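Local coordinates for protein caprin-1 (PDB 4WBE) that binds mRNAs and regulates their transport, translation and/or stability, and is essential for the formation of cytoplasmic stress granules, at residues 19-22 and 23-27; 31-34 and 35-39; 45-49 and 50-54; 99-102 and 103-107. One frame throughout, in Å; residues are numbered along the deposited sequence.

Interaction 1: residues 19-22 and 23-27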
# COMPACT_ATOMS: atom_id res chain seq x y z
N LEU A 19 2.65 -2.33 -3.86
CA LEU A 19 1.57 -3.31 -3.71
C LEU A 19 2.09 -4.75 -3.71
O LEU A 19 1.68 -5.57 -2.89
CB LEU A 19 0.55 -3.14 -4.85
CG LEU A 19 -0.73 -2.31 -4.67
CD1 LEU A 19 -0.85 -1.58 -3.33
CD2 LEU A 19 -0.96 -1.37 -5.86
N GLU A 20 3.00 -5.04 -4.64
CA GLU A 20 3.68 -6.34 -4.69
C GLU A 20 4.40 -6.64 -3.39
O GLU A 20 4.29 -7.74 -2.83
CB GLU A 20 4.68 -6.35 -5.85
CG GLU A 20 4.04 -6.31 -7.23
CD GLU A 20 5.00 -5.81 -8.30
OE1 GLU A 20 6.17 -5.52 -7.98
OE2 GLU A 20 4.59 -5.75 -9.47
N LEU A 21 5.16 -5.66 -2.91
CA LEU A 21 5.90 -5.80 -1.66
C LEU A 21 4.98 -6.09 -0.48
O LEU A 21 5.27 -6.95 0.36
CB LEU A 21 6.71 -4.54 -1.40
CG LEU A 21 7.41 -4.53 -0.04
CD1 LEU A 21 8.44 -5.65 0.03
CD2 LEU A 21 8.06 -3.18 0.20
N GLN A 22 3.87 -5.36 -0.40
CA GLN A 22 2.91 -5.55 0.68
C GLN A 22 2.33 -6.96 0.64
O GLN A 22 2.16 -7.61 1.67
CB GLN A 22 1.78 -4.52 0.58
CG GLN A 22 2.24 -3.11 0.94
CD GLN A 22 1.17 -2.07 0.72
OE1 GLN A 22 0.38 -2.17 -0.22
NE2 GLN A 22 1.10 -1.10 1.62
N TYR A 23 2.02 -7.42 -0.56
CA TYR A 23 1.54 -8.78 -0.74
C TYR A 23 2.56 -9.79 -0.21
O TYR A 23 2.22 -10.69 0.57
CB TYR A 23 1.21 -9.06 -2.21
CG TYR A 23 0.78 -10.49 -2.44
CD1 TYR A 23 -0.52 -10.89 -2.20
CD2 TYR A 23 1.69 -11.44 -2.89
CE1 TYR A 23 -0.92 -12.21 -2.40
CE2 TYR A 23 1.31 -12.75 -3.10
CZ TYR A 23 0.01 -13.13 -2.85
OH TYR A 23 -0.37 -14.43 -3.06
N VAL A 24 3.80 -9.65 -0.66
CA VAL A 24 4.88 -10.55 -0.23
C VAL A 24 5.10 -10.50 1.28
O VAL A 24 5.18 -11.54 1.93
CB VAL A 24 6.20 -10.26 -0.99
CG1 VAL A 24 7.35 -11.02 -0.37
CG2 VAL A 24 6.04 -10.60 -2.47
N LEU A 25 5.20 -9.29 1.84
CA LEU A 25 5.42 -9.14 3.28
C LEU A 25 4.31 -9.80 4.09
O LEU A 25 4.57 -10.40 5.13
CB LEU A 25 5.55 -7.66 3.67
CG LEU A 25 6.80 -6.93 3.19
CD1 LEU A 25 6.77 -5.45 3.57
CD2 LEU A 25 8.06 -7.59 3.73
N ASP A 26 3.08 -9.70 3.60
CA ASP A 26 1.95 -10.35 4.25
C ASP A 26 2.08 -11.87 4.20
O ASP A 26 1.80 -12.56 5.18
CB ASP A 26 0.63 -9.91 3.59
CG ASP A 26 -0.58 -10.54 4.25
OD1 ASP A 26 -1.17 -11.47 3.67
OD2 ASP A 26 -0.94 -10.09 5.36
N LYS A 27 2.51 -12.39 3.06
CA LYS A 27 2.68 -13.84 2.91
C LYS A 27 3.82 -14.40 3.75
O LYS A 27 3.82 -15.58 4.10
CB LYS A 27 2.84 -14.22 1.44
CG LYS A 27 1.59 -13.96 0.62
CD LYS A 27 0.42 -14.74 1.22
CE LYS A 27 -0.71 -14.95 0.21
NZ LYS A 27 -1.59 -16.08 0.62
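Four consecutive carbonyls of 19-22 each receive the N-H four residues on, from Y23, V24, L25 and D26, so 19-27 runs as unbroken alpha-helix. The L25 N to L21 O bond, 2.8 Å long and 170° at the hydrogen, is nearly straight, as is that of V24 N to E20 O; D26 N comes to Q22 O more bent, at 155°.

The main side-chain meeting is L21 with L25, one turn apart. L21 sends CG anti to its backbone N (chi1 174°), beside its own carbonyl carbon, and this turns the branch forward along the helix, with CG 3.8 Å from L25 CD1. L25 folds the other way, CG beside its own N, and CG also rests over L21 O at 3.2 Å. V24 lays CG2 against E20 O at 3.4 Å. The Y23 ring takes K27 CG on one face, 3.8 Å above the plane and offset toward the rim.

The polar ends find partners beyond the two segments, E20 OE2 in a salt bridge with K16 NZ and Q22 OE1 bonded to Q22 NE2 of the second subunit. L21 packs on L83, L86 and V106, L25 on Y59 and V62, while L19, Y23 and V24 touch the second subunit. The pattern is that of an amphipathic helix in a mainly helical dimerization domain, with one side in its own chain's core and another at the subunit interface.

Interaction 2: residues 31-34 and 35-39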
# COMPACT_ATOMS: atom_id res chain seq x y z
N ASP A 31 4.00 -19.66 7.91
CA ASP A 31 5.15 -20.51 8.22
C ASP A 31 5.53 -21.38 7.02
O ASP A 31 6.72 -21.61 6.77
CB ASP A 31 4.87 -21.39 9.45
CG ASP A 31 4.85 -20.59 10.75
OD1 ASP A 31 5.67 -19.66 10.90
OD2 ASP A 31 4.02 -20.91 11.63
N GLU A 32 4.54 -21.85 6.27
CA GLU A 32 4.80 -22.69 5.11
C GLU A 32 5.57 -21.90 4.04
O GLU A 32 6.48 -22.44 3.39
CB GLU A 32 3.47 -23.20 4.53
CG GLU A 32 2.57 -23.91 5.55
CD GLU A 32 3.20 -25.13 6.19
OE1 GLU A 32 3.92 -25.89 5.50
OE2 GLU A 32 2.97 -25.34 7.41
N VAL A 33 5.22 -20.63 3.86
CA VAL A 33 5.92 -19.76 2.92
C VAL A 33 7.38 -19.56 3.31
O VAL A 33 8.28 -19.65 2.47
CB VAL A 33 5.21 -18.40 2.77
CG1 VAL A 33 6.09 -17.40 2.01
CG2 VAL A 33 3.86 -18.57 2.09
N ARG A 34 7.62 -19.27 4.58
CA ARG A 34 8.96 -19.07 5.10
C ARG A 34 9.82 -20.32 4.89
O ARG A 34 11.00 -20.22 4.53
CB ARG A 34 8.90 -18.71 6.59
CG ARG A 34 8.09 -17.45 6.86
CD ARG A 34 7.87 -17.25 8.35
NE ARG A 34 9.06 -16.78 9.05
CZ ARG A 34 9.35 -15.50 9.27
NH1 ARG A 34 8.53 -14.55 8.83
NH2 ARG A 34 10.45 -15.17 9.93
N THR A 35 9.23 -21.48 5.12
CA THR A 35 9.91 -22.75 4.92
C THR A 35 10.32 -22.92 3.47
O THR A 35 11.48 -23.22 3.18
CB THR A 35 9.01 -23.94 5.32
OG1 THR A 35 8.75 -23.90 6.73
CG2 THR A 35 9.69 -25.25 4.97
N ASP A 36 9.37 -22.71 2.56
CA ASP A 36 9.64 -22.85 1.13
C ASP A 36 10.76 -21.92 0.64
O ASP A 36 11.55 -22.31 -0.21
CB ASP A 36 8.36 -22.59 0.34
CG ASP A 36 7.29 -23.64 0.57
OD1 ASP A 36 7.61 -24.72 1.12
OD2 ASP A 36 6.12 -23.39 0.20
N LEU A 37 10.81 -20.70 1.16
CA LEU A 37 11.82 -19.72 0.73
C LEU A 37 13.22 -20.03 1.26
O LEU A 37 14.22 -19.86 0.56
CB LEU A 37 11.42 -18.30 1.15
CG LEU A 37 10.20 -17.70 0.45
CD1 LEU A 37 9.98 -16.27 0.91
CD2 LEU A 37 10.35 -17.76 -1.06
N LYS A 38 13.28 -20.50 2.50
CA LYS A 38 14.56 -20.79 3.13
C LYS A 38 15.23 -22.02 2.52
O LYS A 38 16.46 -22.12 2.52
CB LYS A 38 14.40 -20.95 4.64
CG LYS A 38 14.37 -19.63 5.40
CD LYS A 38 14.34 -19.88 6.90
CE LYS A 38 13.03 -20.54 7.29
NZ LYS A 38 12.94 -20.75 8.77
N GLN A 39 14.43 -22.96 2.01
CA GLN A 39 14.96 -24.15 1.35
C GLN A 39 15.17 -23.99 -0.16
O GLN A 39 16.13 -24.53 -0.73
CB GLN A 39 14.10 -25.38 1.68
CG GLN A 39 13.11 -25.85 0.62
CD GLN A 39 13.46 -27.21 0.04
OE1 GLN A 39 14.26 -27.95 0.60
NE2 GLN A 39 12.83 -27.56 -1.07
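T35 turns OG1 beside its own backbone N (chi1 -65°), which swings the hydroxyl back over the preceding turn to D31 O, 3.1 Å away. D31 O is thus gripped twice, by T35 OG1 and by T35 N at 3.0 Å, the two donors arriving from opposite faces of the carbonyl plane; the hydroxyl stands 35° out of that plane. K38 likewise folds back: its chain bends at chi3 (-66°) and brings CE to 3.4 Å from R34 O, which also takes the N-H of K38.

Two further backbone bonds, D36 N to E32 O and L37 N to V33 O, complete the run of i to i+4 links. On the buried side V33 and L37 lie next to each other and point the same way, V33 CG1 4.2 Å from L37 CD1, a loose touch. D36 holds its carboxylate close to E32 O, with CG at 3.2 Å, but the carboxylate oxygens and E32 O are all acceptors, so no bond forms between them; OD2 bonds instead with the hydroxyl of Y114.

R34 and K38 share one flank, R34 NE 5.6 Å from K38 NZ. Each has its own anion, D56 for R34 and E49 for K38, which would be expected to offset the nearness of like charges; R34 NH1 also donates to L28 O. V33 packs on F115, and L37 on L28, I46 and Y114. This is a short amphipathic helix with a threonine hydroxyl bonded back to the i-4 carbonyl, its two basic side chains reaching across to carboxylates of helix 49-62.

Interaction 3: residues 45-49 and 50-54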
# COMPACT_ATOMS: atom_id res chain seq x y z
N PRO A 45 18.41 -22.09 -1.58
CA PRO A 45 17.61 -21.15 -0.79
C PRO A 45 17.36 -19.82 -1.49
O PRO A 45 18.23 -19.30 -2.18
CB PRO A 45 18.48 -20.91 0.45
CG PRO A 45 19.36 -22.12 0.53
CD PRO A 45 19.65 -22.49 -0.89
N ILE A 46 16.15 -19.31 -1.33
CA ILE A 46 15.82 -17.96 -1.77
C ILE A 46 16.21 -16.96 -0.68
O ILE A 46 16.77 -15.90 -0.97
CB ILE A 46 14.35 -17.82 -2.20
CG1 ILE A 46 14.05 -18.83 -3.32
CG2 ILE A 46 14.06 -16.40 -2.69
CD1 ILE A 46 12.58 -19.02 -3.60
N LEU A 47 15.90 -17.30 0.57
CA LEU A 47 16.25 -16.46 1.72
C LEU A 47 16.98 -17.26 2.79
O LEU A 47 16.72 -18.44 2.98
CB LEU A 47 14.98 -15.88 2.34
CG LEU A 47 14.16 -14.87 1.54
CD1 LEU A 47 13.02 -14.32 2.39
CD2 LEU A 47 15.05 -13.74 1.06
N SER A 48 17.91 -16.60 3.48
CA SER A 48 18.47 -17.15 4.71
C SER A 48 17.52 -16.76 5.83
O SER A 48 16.67 -15.88 5.64
CB SER A 48 19.86 -16.58 4.99
OG SER A 48 19.78 -15.20 5.31
N GLU A 49 17.65 -17.39 6.99
CA GLU A 49 16.83 -17.04 8.14
C GLU A 49 17.14 -15.61 8.56
O GLU A 49 16.26 -14.89 9.03
CB GLU A 49 17.09 -18.02 9.29
CG GLU A 49 16.32 -17.72 10.57
CD GLU A 49 14.81 -17.81 10.42
OE1 GLU A 49 14.31 -18.83 9.92
OE2 GLU A 49 14.12 -16.85 10.82
N GLU A 50 18.39 -15.21 8.38
CA GLU A 50 18.86 -13.88 8.73
C GLU A 50 18.18 -12.82 7.86
O GLU A 50 17.74 -11.78 8.36
CB GLU A 50 20.38 -13.80 8.58
CG GLU A 50 21.15 -14.90 9.34
CD GLU A 50 21.17 -16.24 8.61
OE1 GLU A 50 22.01 -16.43 7.71
OE2 GLU A 50 20.34 -17.11 8.95
N GLU A 51 18.12 -13.07 6.56
CA GLU A 51 17.46 -12.15 5.65
C GLU A 51 15.97 -12.10 5.93
O GLU A 51 15.35 -11.05 5.83
CB GLU A 51 17.73 -12.55 4.20
CG GLU A 51 19.16 -12.35 3.78
CD GLU A 51 19.47 -13.01 2.47
OE1 GLU A 51 18.77 -13.99 2.12
OE2 GLU A 51 20.39 -12.55 1.77
N LEU A 52 15.41 -13.24 6.30
CA LEU A 52 13.99 -13.33 6.63
C LEU A 52 13.67 -12.46 7.85
O LEU A 52 12.64 -11.78 7.88
CB LEU A 52 13.62 -14.79 6.89
CG LEU A 52 12.15 -15.18 6.95
CD1 LEU A 52 11.43 -14.72 5.70
CD2 LEU A 52 12.01 -16.69 7.11
N SER A 53 14.56 -12.48 8.84
CA SER A 53 14.39 -11.65 10.03
C SER A 53 14.49 -10.16 9.70
O SER A 53 13.82 -9.34 10.32
CB SER A 53 15.38 -12.05 11.12
OG SER A 53 16.62 -12.45 10.56
N LEU A 54 15.36 -9.82 8.75
CA LEU A 54 15.48 -8.45 8.28
C LEU A 54 14.17 -7.95 7.67
O LEU A 54 13.77 -6.81 7.88
CB LEU A 54 16.61 -8.33 7.26
CG LEU A 54 18.04 -8.44 7.77
CD1 LEU A 54 19.03 -8.39 6.61
CD2 LEU A 54 18.35 -7.34 8.77
O HOH W 1 22.02 -14.03 5.37
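S48 and E51 serve each other's backbone N-H. E51 N donates to S48 OG at 3.0 Å, nearly straight at 163°, and S48 N donates to E51 OE1 at 3.1 Å. The carboxylate oxygen is met on its anti side, with the donor 33° out of the plane. S48 OG sits between its own N and carbonyl carbon (chi1 68°), which turns it toward the first turn of the helix. A water lies a short 2.5 Å from S48 OG, which leaves the detail of that bond doubtful, and it donates only weakly to E50 OE1.

S48 O takes the N-H of L52, and E49 O that of S53. The single proton of S53 OG has two acceptors within reach, E49 O at 2.9 Å and E50 O at 2.6 Å, and may go to either. E51 OE2 forms a salt bridge with R108; E49 OE1 is taken by K38.

Beneath these polar links L47 CD1 meets L52 CD1 at 3.7 Å, the two side chains crossing at about a right angle; L47 goes on to pack against L37, I105 and V109. S48 as N-cap and E51 three residues on make the classic capping box that opens helix 49-62.

Interaction 4: residues 99-102 and 103-107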
# COMPACT_ATOMS: atom_id res chain seq x y z
N TYR A 99 18.90 0.16 3.26
CA TYR A 99 17.80 -0.01 2.33
C TYR A 99 18.30 -0.67 1.05
O TYR A 99 17.57 -1.40 0.38
CB TYR A 99 17.16 1.33 2.00
CG TYR A 99 16.43 1.96 3.16
CD1 TYR A 99 15.14 1.56 3.49
CD2 TYR A 99 17.02 2.96 3.90
CE1 TYR A 99 14.47 2.14 4.55
CE2 TYR A 99 16.36 3.55 4.97
CZ TYR A 99 15.08 3.14 5.28
OH TYR A 99 14.43 3.73 6.34
N LYS A 100 19.56 -0.40 0.71
CA LYS A 100 20.17 -1.01 -0.47
C LYS A 100 20.21 -2.53 -0.35
O LYS A 100 19.90 -3.25 -1.30
CB LYS A 100 21.58 -0.47 -0.70
CG LYS A 100 22.23 -1.01 -1.96
CD LYS A 100 23.63 -0.46 -2.14
CE LYS A 100 24.31 -1.05 -3.37
NZ LYS A 100 25.54 -0.30 -3.73
N VAL A 101 20.59 -3.03 0.82
CA VAL A 101 20.62 -4.47 1.07
C VAL A 101 19.21 -5.06 1.11
O VAL A 101 18.98 -6.17 0.61
CB VAL A 101 21.37 -4.81 2.37
CG1 VAL A 101 21.18 -6.27 2.76
CG2 VAL A 101 22.86 -4.47 2.24
N LEU A 102 18.28 -4.35 1.74
CA LEU A 102 16.89 -4.79 1.80
C LEU A 102 16.25 -4.87 0.42
O LEU A 102 15.52 -5.82 0.12
CB LEU A 102 16.07 -3.86 2.70
CG LEU A 102 16.36 -3.94 4.20
CD1 LEU A 102 15.45 -2.98 4.96
CD2 LEU A 102 16.17 -5.36 4.71
N LYS A 103 16.54 -3.88 -0.42
CA LYS A 103 16.02 -3.87 -1.78
C LYS A 103 16.56 -5.07 -2.56
O LYS A 103 15.82 -5.72 -3.30
CB LYS A 103 16.39 -2.56 -2.49
CG LYS A 103 15.93 -2.54 -3.94
CD LYS A 103 16.33 -1.26 -4.64
CE LYS A 103 15.91 -1.28 -6.10
NZ LYS A 103 16.23 0.01 -6.75
N GLU A 104 17.84 -5.38 -2.38
CA GLU A 104 18.44 -6.54 -3.03
C GLU A 104 17.77 -7.85 -2.60
O GLU A 104 17.54 -8.73 -3.42
CB GLU A 104 19.95 -6.59 -2.76
CG GLU A 104 20.73 -5.48 -3.46
CD GLU A 104 22.12 -5.27 -2.86
OE1 GLU A 104 22.48 -6.01 -1.92
OE2 GLU A 104 22.84 -4.37 -3.34
N ILE A 105 17.45 -7.96 -1.31
CA ILE A 105 16.69 -9.09 -0.80
C ILE A 105 15.31 -9.20 -1.45
O ILE A 105 14.92 -10.28 -1.90
CB ILE A 105 16.53 -9.02 0.74
CG1 ILE A 105 17.90 -9.14 1.42
CG2 ILE A 105 15.63 -10.12 1.24
CD1 ILE A 105 17.88 -8.90 2.93
N VAL A 106 14.58 -8.09 -1.47
CA VAL A 106 13.24 -8.05 -2.07
C VAL A 106 13.28 -8.44 -3.55
O VAL A 106 12.44 -9.21 -4.02
CB VAL A 106 12.58 -6.66 -1.91
CG1 VAL A 106 11.32 -6.57 -2.74
CG2 VAL A 106 12.26 -6.39 -0.44
N GLU A 107 14.26 -7.92 -4.27
CA GLU A 107 14.44 -8.27 -5.67
C GLU A 107 14.62 -9.77 -5.88
O GLU A 107 14.04 -10.36 -6.79
CB GLU A 107 15.63 -7.53 -6.28
CG GLU A 107 15.38 -6.05 -6.56
CD GLU A 107 16.66 -5.33 -6.94
OE1 GLU A 107 17.70 -5.63 -6.34
OE2 GLU A 107 16.62 -4.48 -7.85
O HOH W 2 21.34 -7.91 -0.13
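L102, E104 and K103 give up the most surface here, and they face different sides of helix 99-111. L102 folds CG beside its own backbone N (chi1 -71°), and its CD2 comes within 4.3 Å of I105 CD1. I105 also reaches back toward V101, where its CG1 lies 3.3 Å from V101 O and its CD1 4.2 Å from V101 CG1. Both L102 and I105 point into the protein: L102 packs on F58, L86 and V94, and I105 on L47, E51 and L55.

E104 covers the outer side. CG beside its own N (chi1 -69°) and an extended chain beyond lay the side chain back over the preceding turn, with CG 3.2 Å from K100 O. Its OE2 lies along the aliphatic part of K100, 3.6 Å from CE, while K100 NZ stays 4.9 Å from OE2, so the charges may attract without direct contact; NZ also has a long, weak ion pair with E91. The other oxygen, OE1, accepts a hydrogen bond from a water at 2.8 Å, and the same water donates to V101 O, bridging side chain and backbone.

K103 leaves the helix with its chain fully extended, carrying NZ to the carbonyl of L87; its CB lies against Y99 O. The N-H groups of K103, E104, I105 and V106 bond to the carbonyls of Y99, K100, V101 and L102, while Y99 OH bonds H82. This is the opening of an amphipathic helix that follows a two-stranded antiparallel hairpin, its apolar side turned to helices 49-62 and 77-88.

The four contacts follow one another along the chain in one mainly helical dimerization domain, on helices 2-27, 31-39 and 99-111, with interaction 3 spanning the loop and the start of helix 49-62. Interactions 2 and 3 are the closest pair, centres about 10 Å apart, joined by a probable hydrogen bond of I46 N to L37 O and by packing of R34 on L52. Interaction 3 meets interaction 4, centres about 12 Å apart, where L47, E51 and L54 pack on I105. Interaction 4 reaches interaction 1 through V106 on L21, and interaction 1 touches interaction 2 at K27 and V33. Contacts thus run in a ring, and only interaction 1 also meets the second subunit, linking core to dimer.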